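Side-chain contacts in Tll1590 protein (PDB 6LDQ), which is a glycosyltransferase-like protein of the GT-B class, modelled here as one Rossmann-like domain with a mainly parallel sheet flanked by helices: residues R69-Q74 against K98-K103; I81-L86 against T111-S116; N128-H133 against R212-A217; V170-T173 against E177-Y180. All coordinates share one frame; numbering follows the deposited sequence.

Overall arrangement
From the N terminus, the chain first closes contact 1, where helix 90-104 returns to strand 68-73. Contact 2 crosses it: its loop 81-86 lies between the two segments of contact 1, and its partner 111-116 follows them, at the end of strand 108-112 and the start of helix 113-126. Contact 3 comes later and makes the longest closure, from strand 130-134 to the C-terminal helix 200-216. The short turn of contact 4, from strand 169-172 to helix 175-185, lies within that span. All four reach one sheet. Contacts 2 and 3 are joined through neighbouring strands 108-112 and 130-134, contacts 3 and 4 through 130-134 and 169-172.

Contact 1: R69-Q74 against K98-K103; sequences RTIRLQ and KAYHAK
Tyr100 projects its ring from helix 90-104 onto Ile71 and Leu73 of strand 68-73, a helix-on-sheet contact in the Rossmann-like alpha/beta domain. The axes of 69-73 and 98-103 pass 11.3 Å apart; tyrosine is long enough to bridge the gap, and its ring offers a broad apolar surface.

Ile71 points at the oncoming ring and meets it with both branches. With CG1 beside the backbone N (chi1 -74°), the longer branch lays CD1 along the CD2-CE2 edge, 3.4 Å from Tyr100 CE2, while the methyl CG2 lies near CE1 and OH and 3.6 Å from Tyr100 CZ. Leu73 passes alongside the other flank, its CD2 3.7 Å from Tyr100 CE1, and it also packs on Phe93 and Phe97 of the same helix. Ile71 CD1 and Leu73 CD2 both come to the ring obliquely. Phe50 of strand 47-52 meets the tyrosine edge-to-face.

Arg69 meets the ring through its guanidinium end, while its NE forms a salt bridge with Asp48. The guanidinium carries Ile71 CD1 3.6 Å above one face, toward the rim, and its NH2 comes to 4.3 Å from Tyr100 CE2, at the ring's edge and near its plane.

Contact 2: I81-L86 against T111-S116; sequences IPREKL and TNYWLS
This is a loop-to-helix contact, part polar and part apolar, in which the turn 81-86 ahead of helix 90-104 meets the junction of strand 108-112 with helix 113-126. Arg83 and Tyr113 make the polar half, while Leu86, Arg83 CB and the backbone of the turn meet Leu115 in the apolar half.

Arg83 begins with CG wedged between the backbone N and the carbonyl carbon (chi1 61°) and then runs extended to NE, crossing Tyr113 at about a right angle. Guanidinium and phenol planes stand 86° apart. Arg83 NH1 lies 2.8 Å from Tyr113 OH, but the N-H points poorly at the oxygen (115°), and the hydrogen bond is weak. The stem adds to the contact, with Arg83 CD 3.3 Å from Tyr113 OH. An arginine fits this exposed turn because its carbons can pack while its charged end stays near water.

Leu115 meets the turn mainly through CD1, which lies 3.5 Å from Arg83 O and 3.9 Å from both Arg83 CB and Leu86 CB. That carbonyl accepts the i to i+3 bond from Leu86 N, while the methyl only packs against it. On the helix side the side chains are layered, Trp114 CD1 lying over one face of Tyr113 toward its rim and Leu115 CG over the centre of Trp114. Ser116 OG bonds back to Asn112 O at 2.7 Å, closing the turn between strand and helix.

A thiocyanate ion about 6 Å from the Tyr113 side chain probably comes from the crystallisation liquor and by itself establishes no site. Loops at the C-terminal end of a mainly parallel sheet are nonetheless where Rossmann-like domains commonly form their pockets.

Contact 3: N128-H133 against R212-A217; sequences NFQWLH and RQLFAA
Strand 130-133 and helix 212-216 run nearly antiparallel, 150° between their directions, with axes 9.5 Å apart at closest approach. Gln130 and Leu214 hold the nearest pair of CA atoms. Because side chains alternate along a strand, Gln130 and Leu132 face the helix, while Trp131 between them turns to the opposite side of the sheet and packs on Trp121 and Arg124 of helix 113-126.

The two leucines, Leu132 and Leu214, meet end on through their CD1 methyls, which are pressed tightly together: Leu132 CD1 is 3.5 Å from Leu214 CD1, closer than usual for two carbons. The same Leu214 CD1 lies 3.8 Å from Gln130 CB, so one methyl touches both of the residues that point to the helix.

Helix 200-216 is the last of the chain, and laying it back along the sheet face is consistent with GT-B architecture, in which a C-terminal helix commonly returns to the N-terminal Rossmann-like domain.

Gln130 suits this partly exposed spot within the contact, since its methylene groups pack while its amide can turn aside. Its first torsion (chi1 -50°, CG beside the backbone N) places CG at the ring, 3.7 Å from Phe215 CE1, and a bend at CB-CG then turns the amide away from that line. The approach is oblique, with amide and ring planes 64° apart. Phe215 leans in beside Leu214 and also covers Leu108 of the adjoining strand and Met4 of the N-terminal loop.

Contact 4: V170-T173 against E177-Y180; sequences VIVT and EEAY
Val172 and Glu178 form the close-packed half of this contact, and Thr173 and Glu177 the watery half. Val172, the last residue of its strand, turns both methyls to the aliphatic part of Glu178: CG2 lies 3.7 Å from Glu178 CG, and CG1 4.0 Å from the same atom. A branched, apolar residue fits the buried position of Val172. The glutamate suits its partner role because its methylenes can pack on the valine while the bend at CB-CG (chi2 -80°) turns the carboxylate away from it, OE2 making a salt bridge with Arg182 and a hydrogen bond with Thr191.

One residue on, the packing opens. Thr173 OG1 and Glu177 OE1 stay 3.6 Å apart, and two waters link them. Water 1 accepts from Thr173 N at 2.6 Å and from Thr173 OG1, and donates to Glu177 OE1 at 2.5 Å. Water 2 donates to both, 2.6 Å from Thr173 OG1 and 3.1 Å from Glu177 OE1. The threonine hydroxyl thus both gives and receives, and the carboxylate oxygen takes a further bond from Ser137 N.

The turn opens a beta-alpha-beta unit: strand 169-172, helix 175-185, then strand 191-193, where Thr191 and Leu193 pack on Val172, while strand 130-134 borders 169-172 on its other side.

Contact 1: R69-Q74 against K98-K103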
loop_
_atom_site.group_PDB
_atom_site.type_symbol
_atom_site.label_atom_id
_atom_site.label_comp_id
_atom_site.label_asym_id
_atom_site.label_seq_id
_atom_site.Cartn_x
_atom_site.Cartn_y
_atom_site.Cartn_z
ATOM N N ARG A 69 9.407 9.824 4.449
ATOM C CA ARG A 69 10.586 9.245 3.818
ATOM C C ARG A 69 10.192 8.039 2.972
ATOM O O ARG A 69 9.144 7.425 3.183
ATOM C CB ARG A 69 11.625 8.814 4.854
ATOM C CG ARG A 69 11.079 7.903 5.918
ATOM C CD ARG A 69 12.027 7.753 7.120
ATOM N NE ARG A 69 11.530 6.722 8.025
ATOM C CZ ARG A 69 12.281 5.995 8.845
ATOM N NH1 ARG A 69 13.594 6.186 8.908
ATOM N NH2 ARG A 69 11.709 5.084 9.616
ATOM N N THR A 70 11.062 7.701 2.027
ATOM C CA THR A 70 10.991 6.446 1.280
ATOM C C THR A 70 12.082 5.520 1.800
ATOM O O THR A 70 13.227 5.950 1.987
ATOM C CB THR A 70 11.171 6.672 -0.224
ATOM O OG1 THR A 70 10.218 7.628 -0.678
ATOM C CG2 THR A 70 10.982 5.355 -1.032
ATOM N N ILE A 71 11.724 4.262 2.045
ATOM C CA ILE A 71 12.661 3.228 2.468
ATOM C C ILE A 71 12.753 2.185 1.355
ATOM O O ILE A 71 11.725 1.669 0.888
ATOM C CB ILE A 71 12.217 2.604 3.803
ATOM C CG1 ILE A 71 12.481 3.587 4.959
ATOM C CG2 ILE A 71 12.937 1.299 4.039
ATOM C CD1 ILE A 71 11.529 3.441 6.139
ATOM N N ARG A 72 13.970 1.907 0.895
ATOM C CA ARG A 72 14.181 0.933 -0.175
ATOM C C ARG A 72 14.731 -0.348 0.435
ATOM O O ARG A 72 15.789 -0.340 1.080
ATOM C CB ARG A 72 15.108 1.489 -1.255
ATOM C CG ARG A 72 14.519 2.703 -1.944
ATOM C CD ARG A 72 15.461 3.351 -2.933
ATOM N NE ARG A 72 15.581 2.572 -4.157
ATOM C CZ ARG A 72 14.719 2.625 -5.166
ATOM N NH1 ARG A 72 13.668 3.428 -5.094
ATOM N NH2 ARG A 72 14.912 1.868 -6.244
ATOM N N LEU A 73 14.003 -1.440 0.259
ATOM C CA LEU A 73 14.332 -2.677 0.933
ATOM C C LEU A 73 15.001 -3.608 -0.061
ATOM O O LEU A 73 14.584 -3.696 -1.218
ATOM C CB LEU A 73 13.090 -3.344 1.521
ATOM C CG LEU A 73 12.222 -2.541 2.502
ATOM C CD1 LEU A 73 10.872 -3.215 2.649
ATOM C CD2 LEU A 73 12.912 -2.414 3.862
ATOM N N GLN A 74 16.065 -4.262 0.382
ATOM C CA GLN A 74 16.644 -5.323 -0.428
ATOM C C GLN A 74 15.705 -6.518 -0.362
ATOM O O GLN A 74 15.477 -7.090 0.709
ATOM C CB GLN A 74 18.047 -5.674 0.048
ATOM C CG GLN A 74 18.687 -6.769 -0.794
ATOM C CD GLN A 74 20.190 -6.881 -0.582
ATOM O OE1 GLN A 74 20.798 -6.067 0.123
ATOM N NE2 GLN A 74 20.795 -7.897 -1.192
ATOM N N LYS A 98 9.236 -6.388 7.871
ATOM C CA LYS A 98 8.958 -6.741 9.259
ATOM C C LYS A 98 10.016 -6.203 10.221
ATOM O O LYS A 98 9.707 -6.013 11.402
ATOM C CB LYS A 98 8.821 -8.254 9.406
ATOM C CG LYS A 98 7.436 -8.773 9.011
ATOM C CD LYS A 98 7.357 -10.291 9.066
ATOM C CE LYS A 98 7.124 -10.802 10.483
ATOM N NZ LYS A 98 8.412 -11.067 11.185
ATOM N N ALA A 99 11.236 -5.919 9.745
ATOM C CA ALA A 99 12.216 -5.256 10.607
ATOM C C ALA A 99 11.804 -3.824 10.940
ATOM O O ALA A 99 12.087 -3.345 12.045
ATOM C CB ALA A 99 13.602 -5.253 9.960
ATOM N N TYR A 100 11.156 -3.121 10.002
ATOM C CA TYR A 100 10.637 -1.781 10.290
ATOM C C TYR A 100 9.348 -1.834 11.095
ATOM O O TYR A 100 9.171 -1.051 12.041
ATOM C CB TYR A 100 10.417 -1.000 8.991
ATOM C CG TYR A 100 11.686 -0.430 8.415
ATOM C CD1 TYR A 100 12.509 -1.195 7.576
ATOM C CD2 TYR A 100 12.077 0.868 8.707
ATOM C CE1 TYR A 100 13.686 -0.681 7.056
ATOM C CE2 TYR A 100 13.257 1.389 8.191
ATOM C CZ TYR A 100 14.052 0.617 7.367
ATOM O OH TYR A 100 15.208 1.168 6.863
ATOM N N HIS A 101 8.423 -2.721 10.717
ATOM C CA HIS A 101 7.181 -2.881 11.463
ATOM C C HIS A 101 7.435 -3.353 12.892
ATOM O O HIS A 101 6.623 -3.085 13.787
ATOM C CB HIS A 101 6.251 -3.866 10.733
ATOM C CG HIS A 101 5.016 -4.209 11.507
ATOM N ND1 HIS A 101 4.897 -5.364 12.249
ATOM C CD2 HIS A 101 3.850 -3.542 11.661
ATOM C CE1 HIS A 101 3.708 -5.395 12.826
ATOM N NE2 HIS A 101 3.055 -4.297 12.490
ATOM N N ALA A 102 8.545 -4.057 13.125
ATOM C CA ALA A 102 8.841 -4.540 14.471
ATOM C C ALA A 102 9.124 -3.397 15.438
ATOM O O ALA A 102 8.855 -3.537 16.631
ATOM C CB ALA A 102 10.028 -5.497 14.456
ATOM N N LYS A 103 9.655 -2.282 14.943
ATOM C CA LYS A 103 9.957 -1.094 15.745
ATOM C C LYS A 103 8.858 -0.038 15.666
ATOM O O LYS A 103 8.436 0.507 16.698
ATOM C CB LYS A 103 11.283 -0.494 15.273
ATOM C CG LYS A 103 11.955 0.472 16.214
ATOM C CD LYS A 103 13.182 1.064 15.520
ATOM C CE LYS A 103 13.915 2.051 16.401
ATOM N NZ LYS A 103 14.806 2.940 15.609
#

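Contact 2: I81-L86 against T111-S116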
loop_
_atom_site.group_PDB
_atom_site.type_symbol
_atom_site.label_atom_id
_atom_site.label_comp_id
_atom_site.label_asym_id
_atom_site.label_seq_id
_atom_site.Cartn_x
_atom_site.Cartn_y
_atom_site.Cartn_z
ATOM N N ILE A 81 13.098 -5.254 -11.894
ATOM C CA ILE A 81 12.282 -6.420 -12.187
ATOM C C ILE A 81 10.870 -5.929 -12.511
ATOM O O ILE A 81 10.291 -5.191 -11.716
ATOM C CB ILE A 81 12.252 -7.417 -11.017
ATOM C CG1 ILE A 81 13.666 -7.966 -10.767
ATOM C CG2 ILE A 81 11.290 -8.547 -11.299
ATOM C CD1 ILE A 81 13.821 -8.671 -9.442
ATOM N N PRO A 82 10.301 -6.296 -13.653
ATOM C CA PRO A 82 8.940 -5.852 -13.964
ATOM C C PRO A 82 7.916 -6.566 -13.095
ATOM O O PRO A 82 8.190 -7.601 -12.487
ATOM C CB PRO A 82 8.777 -6.211 -15.445
ATOM C CG PRO A 82 9.697 -7.377 -15.644
ATOM C CD PRO A 82 10.861 -7.176 -14.694
ATOM N N ARG A 83 6.719 -5.978 -13.038
ATOM C CA ARG A 83 5.677 -6.455 -12.125
ATOM C C ARG A 83 5.346 -7.925 -12.353
ATOM O O ARG A 83 5.092 -8.665 -11.395
ATOM C CB ARG A 83 4.421 -5.581 -12.263
ATOM C CG ARG A 83 3.771 -5.575 -13.647
ATOM C CD ARG A 83 2.369 -4.999 -13.585
ATOM N NE ARG A 83 1.787 -4.762 -14.909
ATOM C CZ ARG A 83 0.815 -5.502 -15.429
ATOM N NH1 ARG A 83 0.328 -6.515 -14.730
ATOM N NH2 ARG A 83 0.326 -5.225 -16.637
ATOM N N GLU A 84 5.372 -8.376 -13.610
ATOM C CA GLU A 84 5.027 -9.760 -13.939
ATOM C C GLU A 84 6.063 -10.778 -13.462
ATOM O O GLU A 84 5.828 -11.987 -13.597
ATOM C CB GLU A 84 4.809 -9.887 -15.453
ATOM C CG GLU A 84 6.033 -9.543 -16.282
ATOM C CD GLU A 84 6.068 -8.104 -16.765
ATOM O OE1 GLU A 84 6.838 -7.837 -17.715
ATOM O OE2 GLU A 84 5.356 -7.238 -16.205
ATOM N N LYS A 85 7.190 -10.333 -12.911
ATOM C CA LYS A 85 8.190 -11.225 -12.329
ATOM C C LYS A 85 8.434 -10.934 -10.852
ATOM O O LYS A 85 9.396 -11.457 -10.277
ATOM C CB LYS A 85 9.515 -11.120 -13.094
ATOM C CG LYS A 85 9.508 -11.770 -14.470
ATOM C CD LYS A 85 9.586 -13.285 -14.366
ATOM C CE LYS A 85 9.067 -13.945 -15.628
ATOM N NZ LYS A 85 10.188 -14.308 -16.532
ATOM N N LEU A 86 7.601 -10.106 -10.219
ATOM C CA LEU A 86 7.883 -9.693 -8.851
ATOM C C LEU A 86 7.336 -10.653 -7.807
ATOM O O LEU A 86 7.884 -10.703 -6.699
ATOM C CB LEU A 86 7.322 -8.281 -8.593
ATOM C CG LEU A 86 8.277 -7.161 -9.012
ATOM C CD1 LEU A 86 7.720 -5.787 -8.647
ATOM C CD2 LEU A 86 9.651 -7.367 -8.368
ATOM N N THR A 111 -1.417 -0.487 1.064
ATOM C CA THR A 111 -0.718 -1.245 0.036
ATOM C C THR A 111 -1.182 -0.820 -1.354
ATOM O O THR A 111 -2.326 -0.396 -1.537
ATOM C CB THR A 111 -0.964 -2.740 0.247
ATOM O OG1 THR A 111 -2.363 -2.993 0.393
ATOM C CG2 THR A 111 -0.285 -3.175 1.519
ATOM N N ASN A 112 -0.273 -0.897 -2.326
ATOM C CA ASN A 112 -0.520 -0.405 -3.676
ATOM C C ASN A 112 -0.290 -1.511 -4.699
ATOM O O ASN A 112 0.809 -2.062 -4.771
ATOM C CB ASN A 112 0.386 0.757 -4.038
ATOM C CG ASN A 112 -0.052 1.442 -5.317
ATOM O OD1 ASN A 112 -1.164 1.975 -5.403
ATOM N ND2 ASN A 112 0.818 1.443 -6.314
ATOM N N TYR A 113 -1.304 -1.766 -5.534
ATOM C CA TYR A 113 -1.293 -2.855 -6.513
ATOM C C TYR A 113 -1.301 -4.234 -5.853
ATOM O O TYR A 113 -0.801 -4.415 -4.741
ATOM C CB TYR A 113 -0.096 -2.728 -7.466
ATOM C CG TYR A 113 -0.214 -3.589 -8.714
ATOM C CD1 TYR A 113 -1.343 -3.528 -9.522
ATOM C CD2 TYR A 113 0.818 -4.444 -9.086
ATOM C CE1 TYR A 113 -1.448 -4.304 -10.666
ATOM C CE2 TYR A 113 0.725 -5.227 -10.215
ATOM C CZ TYR A 113 -0.409 -5.151 -11.006
ATOM O OH TYR A 113 -0.495 -5.926 -12.137
ATOM N N TRP A 114 -1.833 -5.241 -6.564
ATOM C CA TRP A 114 -2.102 -6.523 -5.918
ATOM C C TRP A 114 -0.851 -7.150 -5.318
ATOM O O TRP A 114 -0.948 -7.851 -4.302
ATOM C CB TRP A 114 -2.786 -7.479 -6.913
ATOM C CG TRP A 114 -1.924 -8.056 -7.991
ATOM C CD1 TRP A 114 -1.753 -7.565 -9.254
ATOM C CD2 TRP A 114 -1.165 -9.277 -7.928
ATOM N NE1 TRP A 114 -0.911 -8.399 -9.980
ATOM C CE2 TRP A 114 -0.533 -9.446 -9.180
ATOM C CE3 TRP A 114 -0.950 -10.231 -6.933
ATOM C CZ2 TRP A 114 0.276 -10.548 -9.464
ATOM C CZ3 TRP A 114 -0.135 -11.315 -7.213
ATOM C CH2 TRP A 114 0.472 -11.459 -8.464
ATOM N N LEU A 115 0.326 -6.890 -5.906
ATOM C CA LEU A 115 1.579 -7.483 -5.422
ATOM C C LEU A 115 1.919 -6.993 -4.012
ATOM O O LEU A 115 2.211 -7.785 -3.114
ATOM C CB LEU A 115 2.728 -7.147 -6.386
ATOM C CG LEU A 115 2.742 -7.819 -7.768
ATOM C CD1 LEU A 115 3.598 -7.020 -8.721
ATOM C CD2 LEU A 115 3.258 -9.255 -7.666
ATOM N N SER A 116 1.918 -5.685 -3.815
ATOM C CA SER A 116 2.044 -5.157 -2.457
ATOM C C SER A 116 0.918 -5.672 -1.566
ATOM O O SER A 116 1.115 -5.877 -0.365
ATOM C CB SER A 116 2.038 -3.635 -2.500
ATOM O OG SER A 116 2.947 -3.152 -3.481
#

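Contact 3: N128-H133 against R212-A217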
loop_
_atom_site.group_PDB
_atom_site.type_symbol
_atom_site.label_atom_id
_atom_site.label_comp_id
_atom_site.label_asym_id
_atom_site.label_seq_id
_atom_site.Cartn_x
_atom_site.Cartn_y
_atom_site.Cartn_z
ATOM N N ASN A 128 -2.510 -6.949 13.863
ATOM C CA ASN A 128 -3.756 -6.184 13.873
ATOM C C ASN A 128 -3.437 -4.746 13.490
ATOM O O ASN A 128 -2.894 -3.989 14.298
ATOM C CB ASN A 128 -4.432 -6.229 15.245
ATOM C CG ASN A 128 -4.996 -7.599 15.574
ATOM O OD1 ASN A 128 -5.380 -8.356 14.680
ATOM N ND2 ASN A 128 -5.034 -7.932 16.861
ATOM N N PHE A 129 -3.783 -4.372 12.264
ATOM C CA PHE A 129 -3.632 -3.008 11.789
ATOM C C PHE A 129 -4.785 -2.687 10.849
ATOM O O PHE A 129 -5.484 -3.583 10.362
ATOM C CB PHE A 129 -2.274 -2.793 11.093
ATOM C CG PHE A 129 -2.008 -3.732 9.938
ATOM C CD1 PHE A 129 -1.415 -4.962 10.150
ATOM C CD2 PHE A 129 -2.332 -3.368 8.638
ATOM C CE1 PHE A 129 -1.165 -5.845 9.079
ATOM C CE2 PHE A 129 -2.073 -4.229 7.567
ATOM C CZ PHE A 129 -1.483 -5.475 7.794
ATOM N N GLN A 130 -4.995 -1.393 10.614
ATOM C CA GLN A 130 -5.953 -0.957 9.607
ATOM C C GLN A 130 -5.293 -1.085 8.245
ATOM O O GLN A 130 -4.266 -0.451 7.994
ATOM C CB GLN A 130 -6.395 0.484 9.859
ATOM C CG GLN A 130 -6.846 0.757 11.285
ATOM C CD GLN A 130 -7.913 -0.209 11.750
ATOM O OE1 GLN A 130 -8.890 -0.452 11.043
ATOM N NE2 GLN A 130 -7.724 -0.777 12.939
ATOM N N TRP A 131 -5.871 -1.904 7.367
ATOM C CA TRP A 131 -5.256 -2.226 6.085
ATOM C C TRP A 131 -6.111 -1.644 4.966
ATOM O O TRP A 131 -7.265 -2.051 4.784
ATOM C CB TRP A 131 -5.092 -3.740 5.928
ATOM C CG TRP A 131 -4.522 -4.179 4.611
ATOM C CD1 TRP A 131 -3.707 -3.461 3.783
ATOM C CD2 TRP A 131 -4.715 -5.452 3.977
ATOM N NE1 TRP A 131 -3.394 -4.201 2.666
ATOM C CE2 TRP A 131 -3.996 -5.430 2.766
ATOM C CE3 TRP A 131 -5.428 -6.607 4.316
ATOM C CZ2 TRP A 131 -3.970 -6.521 1.889
ATOM C CZ3 TRP A 131 -5.411 -7.688 3.423
ATOM C CH2 TRP A 131 -4.694 -7.623 2.236
ATOM N N LEU A 132 -5.557 -0.685 4.234
ATOM C CA LEU A 132 -6.209 -0.163 3.044
ATOM C C LEU A 132 -5.419 -0.584 1.821
ATOM O O LEU A 132 -4.192 -0.657 1.853
ATOM C CB LEU A 132 -6.311 1.358 3.052
ATOM C CG LEU A 132 -7.217 1.932 4.130
ATOM C CD1 LEU A 132 -6.320 2.314 5.287
ATOM C CD2 LEU A 132 -8.027 3.114 3.607
ATOM N N HIS A 133 -6.129 -0.818 0.726
ATOM C CA HIS A 133 -5.457 -1.218 -0.493
ATOM C C HIS A 133 -6.012 -0.447 -1.675
ATOM O O HIS A 133 -7.230 -0.338 -1.833
ATOM C CB HIS A 133 -5.583 -2.707 -0.746
ATOM C CG HIS A 133 -4.689 -3.152 -1.842
ATOM N ND1 HIS A 133 -3.473 -3.747 -1.615
ATOM C CD2 HIS A 133 -4.761 -2.944 -3.172
ATOM C CE1 HIS A 133 -2.879 -3.978 -2.773
ATOM N NE2 HIS A 133 -3.647 -3.513 -3.736
ATOM N N ARG A 212 -8.986 8.217 9.033
ATOM C CA ARG A 212 -9.607 8.587 10.296
ATOM C C ARG A 212 -10.911 7.830 10.519
ATOM O O ARG A 212 -11.184 7.369 11.631
ATOM C CB ARG A 212 -9.814 10.099 10.329
ATOM C CG ARG A 212 -8.501 10.868 10.209
ATOM C CD ARG A 212 -8.656 12.327 10.624
ATOM N NE ARG A 212 -8.962 13.154 9.465
ATOM C CZ ARG A 212 -10.195 13.429 9.058
ATOM N NH1 ARG A 212 -10.394 14.184 7.986
ATOM N NH2 ARG A 212 -11.232 12.939 9.726
ATOM N N GLN A 213 -11.715 7.674 9.469
ATOM C CA GLN A 213 -12.915 6.844 9.557
ATOM C C GLN A 213 -12.589 5.443 10.067
ATOM O O GLN A 213 -13.233 4.939 10.995
ATOM C CB GLN A 213 -13.577 6.750 8.181
ATOM C CG GLN A 213 -14.849 7.530 8.013
ATOM C CD GLN A 213 -15.331 7.479 6.578
ATOM O OE1 GLN A 213 -15.522 8.513 5.936
ATOM N NE2 GLN A 213 -15.498 6.271 6.058
ATOM N N LEU A 214 -11.604 4.793 9.445
ATOM C CA LEU A 214 -11.154 3.477 9.896
ATOM C C LEU A 214 -10.766 3.489 11.372
ATOM O O LEU A 214 -11.164 2.604 12.138
ATOM C CB LEU A 214 -9.964 3.019 9.054
ATOM C CG LEU A 214 -10.222 2.418 7.677
ATOM C CD1 LEU A 214 -9.041 1.543 7.297
ATOM C CD2 LEU A 214 -11.508 1.604 7.688
ATOM N N PHE A 215 -9.971 4.479 11.780
ATOM C CA PHE A 215 -9.470 4.517 13.150
ATOM C C PHE A 215 -10.601 4.700 14.155
ATOM O O PHE A 215 -10.576 4.107 15.240
ATOM C CB PHE A 215 -8.445 5.642 13.315
ATOM C CG PHE A 215 -7.101 5.357 12.700
ATOM C CD1 PHE A 215 -6.439 4.156 12.942
ATOM C CD2 PHE A 215 -6.487 6.302 11.896
ATOM C CE1 PHE A 215 -5.189 3.907 12.392
ATOM C CE2 PHE A 215 -5.245 6.055 11.331
ATOM C CZ PHE A 215 -4.587 4.857 11.592
ATOM N N ALA A 216 -11.596 5.523 13.812
ATOM C CA ALA A 216 -12.696 5.793 14.733
ATOM C C ALA A 216 -13.624 4.595 14.869
ATOM O O ALA A 216 -14.224 4.390 15.933
ATOM C CB ALA A 216 -13.476 7.025 14.271
ATOM N N ALA A 217 -13.748 3.794 13.823
ATOM C CA ALA A 217 -14.567 2.586 13.852
ATOM C C ALA A 217 -14.065 1.538 14.851
ATOM O O ALA A 217 -14.666 0.459 14.851
ATOM C CB ALA A 217 -14.641 1.975 12.454
#

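Contact 4: V170-T173 against E177-Y180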
loop_
_atom_site.group_PDB
_atom_site.type_symbol
_atom_site.label_atom_id
_atom_site.label_comp_id
_atom_site.label_asym_id
_atom_site.label_seq_id
_atom_site.Cartn_x
_atom_site.Cartn_y
_atom_site.Cartn_z
ATOM N N VAL A 170 -10.791 -1.115 0.093
ATOM C CA VAL A 170 -10.076 -1.161 -1.177
ATOM C C VAL A 170 -10.439 0.059 -2.014
ATOM O O VAL A 170 -11.617 0.285 -2.309
ATOM C CB VAL A 170 -10.380 -2.452 -1.950
ATOM C CG1 VAL A 170 -9.714 -2.379 -3.307
ATOM C CG2 VAL A 170 -9.892 -3.639 -1.167
ATOM N N ILE A 171 -9.429 0.805 -2.437
ATOM C CA ILE A 171 -9.609 2.035 -3.198
ATOM C C ILE A 171 -9.531 1.724 -4.693
ATOM O O ILE A 171 -8.609 1.035 -5.156
ATOM C CB ILE A 171 -8.557 3.083 -2.774
ATOM C CG1 ILE A 171 -8.895 3.594 -1.367
ATOM C CG2 ILE A 171 -8.525 4.247 -3.769
ATOM C CD1 ILE A 171 -7.776 3.510 -0.363
ATOM N N VAL A 172 -10.537 2.176 -5.443
ATOM C CA VAL A 172 -10.534 2.112 -6.900
ATOM C C VAL A 172 -10.337 3.516 -7.442
ATOM O O VAL A 172 -10.749 4.504 -6.817
ATOM C CB VAL A 172 -11.842 1.495 -7.433
ATOM C CG1 VAL A 172 -11.893 0.005 -7.102
ATOM C CG2 VAL A 172 -13.037 2.214 -6.831
ATOM N N THR A 173 -9.707 3.622 -8.603
ATOM C CA THR A 173 -9.361 4.939 -9.128
ATOM C C THR A 173 -10.260 5.389 -10.270
ATOM O O THR A 173 -10.074 6.491 -10.783
ATOM C CB THR A 173 -7.889 4.983 -9.571
ATOM O OG1 THR A 173 -7.706 4.214 -10.761
ATOM C CG2 THR A 173 -6.981 4.434 -8.481
ATOM N N GLU A 177 -12.666 0.652 -13.477
ATOM C CA GLU A 177 -11.945 -0.393 -12.752
ATOM C C GLU A 177 -12.794 -0.993 -11.633
ATOM O O GLU A 177 -12.676 -2.190 -11.346
ATOM C CB GLU A 177 -10.612 0.160 -12.229
ATOM C CG GLU A 177 -9.785 0.786 -13.363
ATOM C CD GLU A 177 -8.271 0.822 -13.129
ATOM O OE1 GLU A 177 -7.797 0.772 -11.967
ATOM O OE2 GLU A 177 -7.541 0.930 -14.141
ATOM N N GLU A 178 -13.668 -0.197 -11.002
ATOM C CA GLU A 178 -14.662 -0.774 -10.095
ATOM C C GLU A 178 -15.575 -1.742 -10.834
ATOM O O GLU A 178 -15.963 -2.788 -10.295
ATOM C CB GLU A 178 -15.503 0.335 -9.448
ATOM C CG GLU A 178 -15.811 0.092 -7.978
ATOM C CD GLU A 178 -16.944 -0.874 -7.808
ATOM O OE1 GLU A 178 -17.701 -1.034 -8.775
ATOM O OE2 GLU A 178 -17.092 -1.464 -6.718
ATOM N N ALA A 179 -15.974 -1.386 -12.050
ATOM C CA ALA A 179 -16.843 -2.272 -12.810
ATOM C C ALA A 179 -16.119 -3.569 -13.130
ATOM O O ALA A 179 -16.690 -4.658 -13.007
ATOM C CB ALA A 179 -17.307 -1.576 -14.087
ATOM N N TYR A 180 -14.846 -3.466 -13.514
ATOM C CA TYR A 180 -14.065 -4.663 -13.817
ATOM C C TYR A 180 -13.945 -5.556 -12.593
ATOM O O TYR A 180 -14.155 -6.773 -12.677
ATOM C CB TYR A 180 -12.675 -4.287 -14.328
ATOM C CG TYR A 180 -11.709 -5.446 -14.249
ATOM C CD1 TYR A 180 -11.707 -6.437 -15.225
ATOM C CD2 TYR A 180 -10.817 -5.575 -13.181
ATOM C CE1 TYR A 180 -10.842 -7.521 -15.154
ATOM C CE2 TYR A 180 -9.945 -6.662 -13.102
ATOM C CZ TYR A 180 -9.963 -7.631 -14.088
ATOM O OH TYR A 180 -9.090 -8.703 -14.014
HETATM O O HOH W 1 -8.482 1.616 -9.714
HETATM O O HOH W 2 -5.585 2.979 -11.584
#